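Metallo-beta-lactamase superfamily protein (Thermus thermophilus, PDB 2ZWR) probably acts as a metal-dependent hydrolase of the metallo-beta-lactamase superfamily, holding a pair of neighbouring zinc ions in its active site. Local coordinates at residues A[27-32]-A[61-66]; A[49-54]-A[112-117]; A[79-84]-A[103-108]; A[118-123]-A[168-173]; A[144-149]-A[195-200]. One frame throughout, in Å; residues are numbered along the deposited sequence.

Interaction 1: A[27-32]-A[61-66]; sequences IDPGDE and GAVAPL. With ZN (zinc ion), chain G.
The ring of Pro29 packs against Ala62, Val63 and Leu66, where the metal-binding loop of the metallo-beta-lactamase fold runs into helix 63-70. This is the tight part of the contact. Pro29 CG comes to 3.7 Å from Val63 CG2, the two side chains meeting at a slant, while Pro29 CB faces Ala62 CB at 4.0 Å and Leu66 CD1 at a similar separation. Val63 turns CG1 anti to its backbone N (chi1 170°), which leaves CG2 as the branch that meets the ring. Leu36 of helix 33-43 touches Pro29, Ala62 and Leu66 as well and completes this apolar cluster. Beside it the two backbones are pinned by Ala62 N, which donates to Pro29 O over 3.0 Å at 146°. With no side chain on either residue, the CA atoms of Gly30 and Gly61 lie 4.6 Å apart. The loop after strand 23-27 also reaches the metal centre from the second shell: Asp28 OD2 accepts a hydrogen bond from ND1 of the zinc ligand His59, and another from Thr53.

The other end of the contact is looser. Asp31 points its side chain's first bond away from 61-66, and its carboxylate meets none of that segment; instead it binds a further zinc ion through OD1, at 2.2 Å. A water on the same zinc donates to Asp31 OD2 across 2.7 Å.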
# COMPACT_ATOMS: atom_id res chain seq x y z
N ILE A 27 3.45 1.00 5.98
CA ILE A 27 2.74 1.00 4.69
C ILE A 27 1.32 0.44 4.81
O ILE A 27 1.14 -0.70 5.26
CB ILE A 27 3.54 0.19 3.62
CG1 ILE A 27 4.92 0.81 3.39
CG2 ILE A 27 2.75 0.05 2.30
CD1 ILE A 27 5.84 -0.01 2.46
N ASP A 28 0.33 1.23 4.39
CA ASP A 28 -1.09 0.83 4.32
C ASP A 28 -1.69 0.26 5.64
O ASP A 28 -2.13 -0.90 5.67
CB ASP A 28 -1.34 -0.18 3.19
CG ASP A 28 -1.05 0.38 1.80
OD1 ASP A 28 -0.71 1.57 1.66
OD2 ASP A 28 -1.19 -0.40 0.83
N PRO A 29 -1.74 1.07 6.72
CA PRO A 29 -2.40 0.59 7.95
C PRO A 29 -3.92 0.55 7.77
O PRO A 29 -4.60 1.54 8.04
CB PRO A 29 -2.02 1.66 8.99
CG PRO A 29 -1.76 2.91 8.17
CD PRO A 29 -1.22 2.45 6.85
N GLY A 30 -4.44 -0.60 7.32
CA GLY A 30 -5.81 -0.71 6.83
C GLY A 30 -6.91 -0.83 7.87
O GLY A 30 -8.05 -0.40 7.63
N ASP A 31 -6.58 -1.41 9.01
CA ASP A 31 -7.55 -1.67 10.05
C ASP A 31 -6.84 -2.19 11.29
O ASP A 31 -5.62 -2.40 11.28
CB ASP A 31 -8.56 -2.72 9.55
CG ASP A 31 -9.89 -2.63 10.26
OD1 ASP A 31 -10.05 -1.76 11.12
OD2 ASP A 31 -10.77 -3.45 9.95
N GLU A 32 -7.61 -2.37 12.36
CA GLU A 32 -7.13 -3.00 13.60
C GLU A 32 -5.89 -2.29 14.16
O GLU A 32 -4.81 -2.88 14.23
CB GLU A 32 -6.86 -4.50 13.40
CG GLU A 32 -8.02 -5.28 12.77
CD GLU A 32 -7.82 -6.80 12.83
OE1 GLU A 32 -7.83 -7.38 13.95
OE2 GLU A 32 -7.67 -7.43 11.76
N GLY A 61 -8.03 2.42 7.04
CA GLY A 61 -8.91 2.37 8.21
C GLY A 61 -8.26 2.55 9.59
O GLY A 61 -8.98 2.80 10.57
N ALA A 62 -6.93 2.42 9.67
CA ALA A 62 -6.19 2.59 10.92
C ALA A 62 -5.34 3.84 10.91
O ALA A 62 -4.62 4.10 11.86
CB ALA A 62 -5.32 1.38 11.19
N VAL A 63 -5.43 4.61 9.83
CA VAL A 63 -4.64 5.85 9.75
C VAL A 63 -4.98 6.82 10.89
O VAL A 63 -4.08 7.26 11.59
CB VAL A 63 -4.75 6.55 8.37
CG1 VAL A 63 -4.14 7.96 8.42
CG2 VAL A 63 -4.06 5.70 7.31
N ALA A 64 -6.28 7.13 11.08
CA ALA A 64 -6.68 8.15 12.07
C ALA A 64 -6.17 7.95 13.52
O ALA A 64 -5.57 8.87 14.09
CB ALA A 64 -8.20 8.39 12.05
N PRO A 65 -6.42 6.77 14.14
CA PRO A 65 -5.88 6.53 15.49
C PRO A 65 -4.36 6.62 15.59
O PRO A 65 -3.85 7.11 16.60
CB PRO A 65 -6.35 5.10 15.82
CG PRO A 65 -6.76 4.48 14.51
CD PRO A 65 -7.25 5.63 13.67
N LEU A 66 -3.64 6.16 14.56
CA LEU A 66 -2.18 6.20 14.58
C LEU A 66 -1.62 7.61 14.42
O LEU A 66 -0.60 7.93 15.01
CB LEU A 66 -1.61 5.26 13.52
CG LEU A 66 -1.94 3.77 13.76
CD1 LEU A 66 -1.29 2.89 12.71
CD2 LEU A 66 -1.54 3.32 15.15
ZN ZN G . -11.85 -1.88 12.30
O HOH W 1 -11.94 -3.97 12.37

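Interaction 2: A[49-54]-A[112-117]; sequences AILLTH and MRLFGF. With ZN (zinc ion), chain D.
The phenyl rings of Phe115 and Phe117 are both met obliquely from residues 49-51. Ala49 CB touches the far end of the Phe115 ring, 3.7 Å from CZ, and Leu51 CD1 reaches the same ring at CD2. The third flat group, the imidazole of His54, stacks on His129, while Thr53 CB lies in its plane at the edge. In that plane too, His54 ND1 donates to Thr53 OG1 over 2.9 Å at 158°, which fixes the ring's rotation and directs NE2 to a zinc ion at 2.2 Å; His56, His125 and Asp144 bind the same zinc.

Leu51 carries the centre of the contact by dividing its methyl groups. CD1 meets Leu114 CD1 tip to tip at 4.1 Å, whereas CD2 goes to Phe117 CD2 at the same separation of 4.1 Å. Tyr75 and Phe132 also touch Leu51. Leu114, Phe115 and Phe117 belong to a tight hairpin: a type I' turn from Leu114 to Phe117 is closed by reciprocal backbone bonds between these two residues, and it brings Phe115 to the same side as its neighbours.

Strand 50-51 belongs to one central sheet and the hairpin to the other, so this is the apolar interface of the alpha-beta/beta-alpha sandwich, and the chain beyond strand 50-51 leads into the HxHxDH zinc motif, which His54 opens.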
# COMPACT_ATOMS: atom_id res chain seq x y z
N ALA A 49 6.44 7.64 9.68
CA ALA A 49 5.50 8.11 8.69
C ALA A 49 4.60 6.96 8.25
O ALA A 49 4.95 5.79 8.41
CB ALA A 49 6.26 8.68 7.47
N ILE A 50 3.45 7.31 7.70
CA ILE A 50 2.56 6.37 7.04
C ILE A 50 2.69 6.61 5.53
O ILE A 50 2.59 7.74 5.06
CB ILE A 50 1.08 6.55 7.53
CG1 ILE A 50 0.94 6.04 8.97
CG2 ILE A 50 0.09 5.85 6.56
CD1 ILE A 50 -0.42 6.30 9.66
N LEU A 51 2.96 5.54 4.77
CA LEU A 51 3.06 5.59 3.31
C LEU A 51 1.89 4.79 2.73
O LEU A 51 1.66 3.65 3.14
CB LEU A 51 4.40 5.00 2.83
CG LEU A 51 5.64 5.92 2.67
CD1 LEU A 51 5.89 6.85 3.85
CD2 LEU A 51 6.90 5.10 2.35
N LEU A 52 1.15 5.39 1.80
CA LEU A 52 -0.03 4.74 1.21
C LEU A 52 0.13 4.43 -0.28
O LEU A 52 0.34 5.33 -1.09
CB LEU A 52 -1.30 5.57 1.45
CG LEU A 52 -1.68 5.91 2.90
CD1 LEU A 52 -2.89 6.85 2.92
CD2 LEU A 52 -1.95 4.65 3.75
N THR A 53 0.04 3.13 -0.62
CA THR A 53 0.03 2.70 -2.02
C THR A 53 -1.19 3.26 -2.70
O THR A 53 -1.11 3.70 -3.85
CB THR A 53 0.03 1.14 -2.19
OG1 THR A 53 -1.20 0.60 -1.67
CG2 THR A 53 1.26 0.49 -1.54
N HIS A 54 -2.32 3.26 -1.99
CA HIS A 54 -3.55 3.91 -2.47
C HIS A 54 -4.54 4.09 -1.32
O HIS A 54 -4.23 3.70 -0.18
CB HIS A 54 -4.15 3.14 -3.66
CG HIS A 54 -4.68 1.78 -3.32
ND1 HIS A 54 -3.89 0.77 -2.83
CD2 HIS A 54 -5.93 1.26 -3.43
CE1 HIS A 54 -4.62 -0.32 -2.64
NE2 HIS A 54 -5.86 -0.04 -3.00
N MET A 112 9.71 10.32 -7.11
CA MET A 112 10.06 10.71 -5.73
C MET A 112 10.86 9.65 -5.00
O MET A 112 10.58 8.46 -5.12
CB MET A 112 8.79 11.00 -4.93
CG MET A 112 9.03 11.64 -3.57
SD MET A 112 7.47 12.06 -2.81
CE MET A 112 8.00 13.33 -1.68
N ARG A 113 11.86 10.10 -4.23
CA ARG A 113 12.61 9.23 -3.32
C ARG A 113 12.29 9.58 -1.88
O ARG A 113 12.43 10.74 -1.49
CB ARG A 113 14.12 9.40 -3.53
CG ARG A 113 14.77 8.38 -4.43
CD ARG A 113 14.61 8.74 -5.88
NE ARG A 113 15.75 8.27 -6.67
N LEU A 114 11.85 8.59 -1.11
CA LEU A 114 11.63 8.79 0.32
C LEU A 114 11.79 7.48 1.06
O LEU A 114 11.36 6.43 0.57
CB LEU A 114 10.24 9.42 0.63
CG LEU A 114 8.96 8.57 0.65
CD1 LEU A 114 7.81 9.34 1.26
CD2 LEU A 114 8.59 8.12 -0.73
N PHE A 115 12.42 7.57 2.23
CA PHE A 115 12.69 6.43 3.09
C PHE A 115 13.30 5.25 2.34
O PHE A 115 12.97 4.09 2.62
CB PHE A 115 11.42 6.00 3.84
CG PHE A 115 10.89 7.03 4.80
CD1 PHE A 115 11.42 7.14 6.09
CD2 PHE A 115 9.86 7.89 4.42
CE1 PHE A 115 10.94 8.09 6.98
CE2 PHE A 115 9.35 8.84 5.31
CZ PHE A 115 9.89 8.94 6.59
N GLY A 116 14.19 5.56 1.40
CA GLY A 116 14.93 4.53 0.67
C GLY A 116 14.15 3.90 -0.47
O GLY A 116 14.63 2.93 -1.08
N PHE A 117 12.96 4.43 -0.76
CA PHE A 117 12.12 3.93 -1.86
C PHE A 117 12.08 4.90 -3.05
O PHE A 117 12.20 6.11 -2.88
CB PHE A 117 10.66 3.70 -1.39
CG PHE A 117 10.51 2.61 -0.36
CD1 PHE A 117 10.73 1.28 -0.68
CD2 PHE A 117 10.10 2.92 0.94
CE1 PHE A 117 10.58 0.28 0.27
CE2 PHE A 117 9.94 1.94 1.90
CZ PHE A 117 10.18 0.61 1.57
ZN ZN D . -7.54 -1.37 -3.46
O HOH W 2 -8.28 -2.47 -1.87

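Interaction 3: A[79-84]-A[103-108]; sequences LDLPLY and LPVRPL
Tyr84 lays one face of its ring against Val105, whose CG1 stands 4.0 Å from the ring centroid and 29° off the normal, a CH-pi contact. The methyl sits toward the phenolic end of the ring, 3.6 Å from Tyr84 CE2, and the two side chains run past each other in opposite directions. Having CG anti to the backbone N (chi1 -178°) carries the ring out from helix 81-85 alongside the chain at 103-105. Its hydroxyl then bonds to the carbonyl oxygen of Pro102, which ties the polar end of the ring to the residue just before that segment.

One turn back along the helix, Leu81 adds the second layer. Its CD1 meets Val105 CG2 tip to tip at 3.8 Å and also approaches Leu103 CD2, at 3.9 Å, along a slanting path. Val105 is thus shared between two partners, CG1 for the tyrosine and CG2 for the leucine. Leu103 CD2 bridges the same two residues on the more exposed flank, reaching Tyr84 CE2 obliquely. A cis peptide bond precedes Pro104, and the proline ring is directed away from the helix while the residues flanking it take up the contact.

Val74 and Leu76 of strand 74-76 touch Tyr84, and Val74 touches Val105, so helix 81-85 packs over the border of the first sheet, where the short, weakly bonded strand 106-107 runs parallel to 74-76 at the edge.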
# COMPACT_ATOMS: atom_id res chain seq x y z
N LEU A 79 -3.80 12.16 -6.58
CA LEU A 79 -4.92 11.63 -7.39
C LEU A 79 -5.81 10.65 -6.60
O LEU A 79 -6.93 10.37 -7.03
CB LEU A 79 -4.43 11.03 -8.70
CG LEU A 79 -3.99 12.03 -9.80
CD1 LEU A 79 -3.59 11.30 -11.05
CD2 LEU A 79 -5.10 13.04 -10.12
N ASP A 80 -5.35 10.16 -5.45
CA ASP A 80 -6.21 9.33 -4.57
C ASP A 80 -6.85 10.09 -3.39
O ASP A 80 -7.50 9.47 -2.53
CB ASP A 80 -5.48 8.09 -4.05
CG ASP A 80 -5.76 6.86 -4.90
OD1 ASP A 80 -6.23 7.02 -6.04
OD2 ASP A 80 -5.52 5.73 -4.43
N LEU A 81 -6.68 11.41 -3.35
CA LEU A 81 -7.29 12.24 -2.30
C LEU A 81 -8.82 12.11 -2.22
O LEU A 81 -9.35 12.02 -1.11
CB LEU A 81 -6.93 13.72 -2.45
CG LEU A 81 -6.10 14.47 -1.40
CD1 LEU A 81 -6.10 13.86 0.00
CD2 LEU A 81 -4.69 14.71 -1.91
N PRO A 82 -9.53 12.15 -3.37
CA PRO A 82 -10.99 11.97 -3.29
C PRO A 82 -11.39 10.64 -2.66
O PRO A 82 -12.35 10.60 -1.89
CB PRO A 82 -11.43 12.05 -4.76
CG PRO A 82 -10.37 12.90 -5.41
CD PRO A 82 -9.11 12.40 -4.77
N LEU A 83 -10.66 9.57 -2.96
CA LEU A 83 -10.88 8.28 -2.32
C LEU A 83 -10.59 8.36 -0.82
O LEU A 83 -11.35 7.84 -0.00
CB LEU A 83 -10.02 7.20 -2.98
CG LEU A 83 -10.33 6.75 -4.40
CD1 LEU A 83 -9.26 5.78 -4.89
CD2 LEU A 83 -11.70 6.11 -4.52
N TYR A 84 -9.49 9.03 -0.47
CA TYR A 84 -9.05 9.14 0.91
C TYR A 84 -10.07 9.90 1.74
O TYR A 84 -10.43 9.47 2.84
CB TYR A 84 -7.68 9.82 0.94
CG TYR A 84 -7.02 9.97 2.29
CD1 TYR A 84 -6.18 8.98 2.80
CD2 TYR A 84 -7.20 11.13 3.04
CE1 TYR A 84 -5.55 9.13 4.04
CE2 TYR A 84 -6.59 11.30 4.26
CZ TYR A 84 -5.75 10.30 4.75
OH TYR A 84 -5.16 10.49 5.98
N LEU A 103 -6.82 14.69 7.54
CA LEU A 103 -6.11 15.62 6.68
C LEU A 103 -5.28 16.58 7.52
O LEU A 103 -5.62 16.83 8.68
CB LEU A 103 -7.10 16.37 5.79
CG LEU A 103 -7.77 15.48 4.75
CD1 LEU A 103 -9.14 16.03 4.39
CD2 LEU A 103 -6.89 15.30 3.52
N PRO A 104 -4.19 17.14 6.94
CA PRO A 104 -3.73 17.00 5.56
C PRO A 104 -2.82 15.79 5.33
O PRO A 104 -2.36 15.16 6.28
CB PRO A 104 -2.95 18.30 5.34
CG PRO A 104 -2.31 18.53 6.65
CD PRO A 104 -3.30 18.04 7.70
N VAL A 105 -2.59 15.48 4.06
CA VAL A 105 -1.60 14.48 3.68
C VAL A 105 -0.43 15.15 2.97
O VAL A 105 -0.57 16.27 2.47
CB VAL A 105 -2.19 13.34 2.80
CG1 VAL A 105 -3.39 12.71 3.48
CG2 VAL A 105 -2.58 13.85 1.42
N ARG A 106 0.71 14.47 2.94
CA ARG A 106 1.87 14.89 2.17
C ARG A 106 1.86 14.14 0.84
O ARG A 106 1.50 12.96 0.80
CB ARG A 106 3.18 14.60 2.93
CG ARG A 106 3.28 15.37 4.23
CD ARG A 106 4.57 15.10 4.96
NE ARG A 106 4.64 15.82 6.24
CZ ARG A 106 5.70 15.81 7.05
NH1 ARG A 106 6.79 15.11 6.73
NH2 ARG A 106 5.67 16.49 8.18
N PRO A 107 2.22 14.83 -0.25
CA PRO A 107 2.11 14.22 -1.57
C PRO A 107 3.19 13.20 -1.95
O PRO A 107 4.35 13.27 -1.50
CB PRO A 107 2.14 15.42 -2.52
CG PRO A 107 2.88 16.46 -1.80
CD PRO A 107 2.69 16.22 -0.33
N LEU A 108 2.78 12.25 -2.78
CA LEU A 108 3.69 11.36 -3.47
C LEU A 108 3.64 11.73 -4.96
O LEU A 108 2.69 12.37 -5.41
CB LEU A 108 3.29 9.90 -3.25
CG LEU A 108 3.41 9.35 -1.82
CD1 LEU A 108 2.81 7.96 -1.74
CD2 LEU A 108 4.86 9.35 -1.35

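Interaction 4: A[118-123]-A[168-173]; sequences QVLHLP and LKRLLS. With ZN (zinc ion), chain F.
Leu122 CD2 lies over one face of the Arg170 guanidinium, 3.8 Å from Arg170 NE, and the same methyl also touches the arginine's CB. At the edge of that group, near its plane, His121 O accepts a weak hydrogen bond from Arg170 NH2, 3.0 Å long and bent to 128°. Leu120 CG approaches NH1 obliquely, and deeper in, Leu122 CD1 faces Leu171 CD1 at 4.4 Å. The arginine chain bends at chi2 and chi3 to bring its head back over the strand. In this way helix 161-171 packs on the second sheet of the alpha-beta/beta-alpha sandwich, at the end of strand 117-121.

Further out, Glu110 forms a salt bridge with Arg170 NH2 and accepts from His121 N, so one carboxylate positions both partners. The His121 imidazole, with Pro123 CD over one face, stacks on His77; its NE2 bonds to Pro127 O, and ND1 binds a zinc ion at 2.1 Å. Beyond the last helical turn, Ser173 OG donates to Arg170 O.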
# COMPACT_ATOMS: atom_id res chain seq x y z
N GLN A 118 11.87 4.35 -4.24
CA GLN A 118 11.52 5.15 -5.40
C GLN A 118 10.02 4.96 -5.64
O GLN A 118 9.52 3.83 -5.65
CB GLN A 118 12.33 4.72 -6.62
CG GLN A 118 11.92 5.37 -7.94
CD GLN A 118 12.69 4.83 -9.16
OE1 GLN A 118 12.73 5.48 -10.21
NE2 GLN A 118 13.31 3.65 -9.03
N VAL A 119 9.30 6.07 -5.80
CA VAL A 119 7.86 6.04 -6.04
C VAL A 119 7.56 5.82 -7.53
O VAL A 119 8.05 6.56 -8.39
CB VAL A 119 7.16 7.31 -5.49
CG1 VAL A 119 5.65 7.33 -5.83
CG2 VAL A 119 7.37 7.42 -3.99
N LEU A 120 6.79 4.78 -7.81
CA LEU A 120 6.29 4.48 -9.15
C LEU A 120 4.80 4.77 -9.16
O LEU A 120 4.05 4.15 -8.41
CB LEU A 120 6.52 3.00 -9.48
CG LEU A 120 7.87 2.45 -9.98
CD1 LEU A 120 9.07 3.22 -9.46
CD2 LEU A 120 8.01 0.97 -9.65
N HIS A 121 4.37 5.72 -9.99
CA HIS A 121 2.95 5.96 -10.16
C HIS A 121 2.39 4.96 -11.16
O HIS A 121 2.69 5.02 -12.36
CB HIS A 121 2.64 7.39 -10.60
CG HIS A 121 1.17 7.68 -10.70
ND1 HIS A 121 0.60 8.23 -11.83
CD2 HIS A 121 0.16 7.48 -9.82
CE1 HIS A 121 -0.70 8.37 -11.63
NE2 HIS A 121 -1.00 7.92 -10.43
N LEU A 122 1.55 4.06 -10.65
CA LEU A 122 1.06 2.93 -11.39
C LEU A 122 -0.46 2.84 -11.24
O LEU A 122 -0.96 1.99 -10.51
CB LEU A 122 1.74 1.64 -10.89
CG LEU A 122 3.26 1.53 -11.07
CD1 LEU A 122 3.85 0.40 -10.23
CD2 LEU A 122 3.66 1.39 -12.55
N PRO A 123 -1.21 3.70 -11.96
CA PRO A 123 -2.65 3.79 -11.77
C PRO A 123 -3.37 2.62 -12.46
O PRO A 123 -2.75 1.85 -13.19
CB PRO A 123 -3.00 5.11 -12.48
CG PRO A 123 -2.05 5.15 -13.63
CD PRO A 123 -0.76 4.56 -13.07
N LEU A 168 0.94 -2.73 -15.14
CA LEU A 168 1.49 -4.07 -14.90
C LEU A 168 2.67 -4.34 -15.82
O LEU A 168 3.66 -4.95 -15.41
CB LEU A 168 0.41 -5.14 -15.06
CG LEU A 168 -0.68 -5.23 -13.98
CD1 LEU A 168 -1.85 -6.07 -14.50
CD2 LEU A 168 -0.16 -5.79 -12.66
N LYS A 169 2.57 -3.87 -17.07
CA LYS A 169 3.67 -3.94 -18.03
C LYS A 169 4.90 -3.21 -17.50
O LYS A 169 6.01 -3.73 -17.58
CB LYS A 169 3.24 -3.35 -19.38
CG LYS A 169 4.12 -3.76 -20.55
N ARG A 170 4.69 -2.02 -16.94
CA ARG A 170 5.76 -1.26 -16.27
C ARG A 170 6.38 -2.02 -15.10
O ARG A 170 7.61 -2.09 -14.98
CB ARG A 170 5.20 0.07 -15.78
CG ARG A 170 5.46 1.25 -16.69
CD ARG A 170 6.43 2.22 -16.01
NE ARG A 170 5.70 3.19 -15.20
CZ ARG A 170 6.24 3.95 -14.25
NH1 ARG A 170 7.53 3.88 -13.95
NH2 ARG A 170 5.46 4.80 -13.59
N LEU A 171 5.53 -2.59 -14.25
CA LEU A 171 5.97 -3.33 -13.07
C LEU A 171 6.80 -4.56 -13.47
O LEU A 171 7.86 -4.80 -12.91
CB LEU A 171 4.78 -3.74 -12.19
CG LEU A 171 5.09 -4.38 -10.82
CD1 LEU A 171 5.92 -3.44 -9.94
CD2 LEU A 171 3.80 -4.82 -10.10
N LEU A 172 6.31 -5.31 -14.45
CA LEU A 172 6.97 -6.54 -14.89
C LEU A 172 8.26 -6.33 -15.68
O LEU A 172 8.89 -7.29 -16.10
CB LEU A 172 5.98 -7.42 -15.67
CG LEU A 172 5.13 -8.44 -14.89
CD1 LEU A 172 6.01 -9.50 -14.21
CD2 LEU A 172 4.21 -7.76 -13.88
N SER A 173 8.64 -5.07 -15.88
CA SER A 173 9.92 -4.73 -16.52
C SER A 173 11.05 -4.55 -15.49
O SER A 173 12.23 -4.44 -15.85
CB SER A 173 9.77 -3.50 -17.42
OG SER A 173 9.92 -2.30 -16.68
ZN ZN F . 1.78 8.89 -13.50

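Interaction 5: A[144-149]-A[195-200]; sequences DLLFRG and RTNPFL. With ZN (zinc ion), chain D; ZN (zinc ion), chain C.
Gly149 and Asn197 bring their CA atoms to 4.8 Å, the glycine at positive phi (86°) in a hairpin turn and the asparagine at the point where helix 190-196 gives way to a type I turn. Asn197 uses both ends of its amide. OD1 accepts from Phe199 N at 2.9 Å in the carbonyl plane, on a lone pair, which makes an Asx turn; ND2 donates to Glu193 OE2 and Ser150 O. With these bonds holding its rotation, the amide lies beside Leu146, whose CD1 is 3.5 Å from Asn197 ND2. Leu146 CD1 meets Leu200 CD2 at 4.1 Å, the two side chains crossing at about a right angle. Pro198 presses CD against Gly149 O at 3.5 Å.

Arg148 folds back through bends at chi2 and chi3 and passes across Thr196, but its firm partner is Glu193, in a salt bridge to NE, while Thr196 OG1 bonds to Leu192 O. Glu193 OE2 also accepts from Gly149 N, so one helix carboxylate grips the turn and the asparagine.

At the other end of 144-149, Asp144 OD2, with a water, bridges the paired zinc ions of the active site, 2.1 Å from one zinc and 2.5 Å from the other. Segment 144-149 leads from the metal centre into the short, weakly bonded hairpin 146-147/150-151, whose turn lies against the end of helix 190-196, with Leu190 touching Leu146 and Leu172 touching Leu200.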
# COMPACT_ATOMS: atom_id res chain seq x y z
N ASP A 144 -2.23 -3.12 -4.54
CA ASP A 144 -3.16 -4.03 -5.20
C ASP A 144 -2.95 -4.12 -6.71
O ASP A 144 -3.91 -4.38 -7.44
CB ASP A 144 -4.60 -3.63 -4.88
CG ASP A 144 -4.94 -3.75 -3.40
OD1 ASP A 144 -4.06 -4.18 -2.61
OD2 ASP A 144 -6.10 -3.41 -3.03
N LEU A 145 -1.73 -3.91 -7.18
CA LEU A 145 -1.41 -4.09 -8.61
C LEU A 145 -1.36 -5.58 -8.96
O LEU A 145 -2.11 -6.07 -9.82
CB LEU A 145 -0.06 -3.45 -8.96
CG LEU A 145 -0.05 -2.00 -9.48
N LEU A 146 -0.49 -6.30 -8.27
CA LEU A 146 -0.15 -7.67 -8.60
C LEU A 146 -0.23 -8.58 -7.37
O LEU A 146 0.41 -8.30 -6.34
CB LEU A 146 1.27 -7.70 -9.19
CG LEU A 146 1.90 -9.03 -9.61
CD1 LEU A 146 1.17 -9.66 -10.82
CD2 LEU A 146 3.38 -8.83 -9.92
N PHE A 147 -0.98 -9.66 -7.49
CA PHE A 147 -1.09 -10.66 -6.44
C PHE A 147 -0.39 -11.95 -6.84
O PHE A 147 0.05 -12.09 -7.98
CB PHE A 147 -2.56 -10.94 -6.09
CG PHE A 147 -3.33 -9.70 -5.67
CD1 PHE A 147 -2.78 -8.78 -4.78
CD2 PHE A 147 -4.60 -9.46 -6.19
CE1 PHE A 147 -3.48 -7.63 -4.39
CE2 PHE A 147 -5.31 -8.32 -5.81
CZ PHE A 147 -4.74 -7.40 -4.90
N ARG A 148 -0.28 -12.86 -5.88
CA ARG A 148 0.16 -14.22 -6.14
C ARG A 148 -0.98 -14.94 -6.89
O ARG A 148 -1.99 -15.32 -6.29
CB ARG A 148 0.53 -14.91 -4.81
CG ARG A 148 0.75 -16.43 -4.82
CD ARG A 148 2.04 -16.86 -5.51
NE ARG A 148 1.92 -16.80 -6.97
CZ ARG A 148 1.41 -17.77 -7.73
NH1 ARG A 148 1.35 -17.60 -9.04
NH2 ARG A 148 0.97 -18.91 -7.18
N GLY A 149 -0.83 -15.03 -8.20
CA GLY A 149 -1.81 -15.70 -9.06
C GLY A 149 -2.98 -14.86 -9.56
O GLY A 149 -3.93 -15.40 -10.14
N ARG A 195 5.85 -16.35 -14.81
CA ARG A 195 5.67 -17.74 -15.19
C ARG A 195 4.26 -18.31 -14.96
O ARG A 195 3.86 -19.24 -15.66
CB ARG A 195 6.71 -18.63 -14.47
CG ARG A 195 8.14 -18.56 -15.06
CD ARG A 195 8.27 -19.23 -16.44
NE ARG A 195 9.65 -19.61 -16.76
CZ ARG A 195 10.40 -19.12 -17.75
NH1 ARG A 195 9.91 -18.20 -18.56
NH2 ARG A 195 11.64 -19.56 -17.92
N THR A 196 3.52 -17.76 -14.00
CA THR A 196 2.29 -18.40 -13.54
C THR A 196 1.01 -17.57 -13.57
O THR A 196 -0.09 -18.14 -13.53
CB THR A 196 2.41 -18.88 -12.09
OG1 THR A 196 2.74 -17.75 -11.26
CG2 THR A 196 3.47 -19.96 -11.95
N ASN A 197 1.13 -16.24 -13.57
CA ASN A 197 -0.06 -15.39 -13.49
C ASN A 197 -0.93 -15.43 -14.75
O ASN A 197 -0.46 -15.07 -15.84
CB ASN A 197 0.33 -13.95 -13.15
CG ASN A 197 -0.82 -13.15 -12.55
OD1 ASN A 197 -1.87 -12.99 -13.15
ND2 ASN A 197 -0.60 -12.62 -11.35
N PRO A 198 -2.21 -15.84 -14.61
CA PRO A 198 -3.12 -15.94 -15.75
C PRO A 198 -3.45 -14.60 -16.43
O PRO A 198 -3.92 -14.59 -17.57
CB PRO A 198 -4.38 -16.56 -15.14
CG PRO A 198 -4.31 -16.20 -13.70
CD PRO A 198 -2.87 -16.23 -13.35
N PHE A 199 -3.20 -13.49 -15.73
CA PHE A 199 -3.44 -12.14 -16.29
C PHE A 199 -2.19 -11.59 -16.99
O PHE A 199 -2.21 -10.48 -17.54
CB PHE A 199 -3.86 -11.16 -15.19
CG PHE A 199 -5.20 -11.47 -14.55
CD1 PHE A 199 -6.36 -10.85 -15.02
CD2 PHE A 199 -5.28 -12.33 -13.47
CE1 PHE A 199 -7.60 -11.11 -14.42
CE2 PHE A 199 -6.51 -12.61 -12.87
CZ PHE A 199 -7.67 -11.99 -13.34
N LEU A 200 -1.10 -12.36 -16.97
CA LEU A 200 0.16 -11.92 -17.56
C LEU A 200 0.58 -12.80 -18.74
O LEU A 200 0.07 -13.92 -18.92
CB LEU A 200 1.26 -11.91 -16.49
CG LEU A 200 1.59 -10.66 -15.68
CD1 LEU A 200 0.38 -9.79 -15.29
CD2 LEU A 200 2.38 -11.06 -14.43
ZN ZN D . -7.54 -1.37 -3.46
ZN ZN C . -6.94 -3.58 -1.09
O HOH W 2 -8.28 -2.47 -1.87

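Overall arrangement
From the N terminus, interaction 1 opens after strand 23-27, and interaction 2 begins at 49-54 before 61-66 closes interaction 1, so these two cross; Pro29 packs on Ile50 between them. Interaction 3 opens and closes inside the long loop that interaction 2 completes at 112-117, and Leu52 packs on Tyr84 between them. The chain then passes straight from the hairpin into 118-123, where interaction 4 starts. Interaction 5 opens at 144-149 before 168-173 closes interaction 4, giving a second crossing, and leucines from both pack together. Interactions 1 and 3 serve the first half of the sandwich, 4 and 5 the second; interaction 2 joins the sheets, and shares a zinc ion with interaction 5.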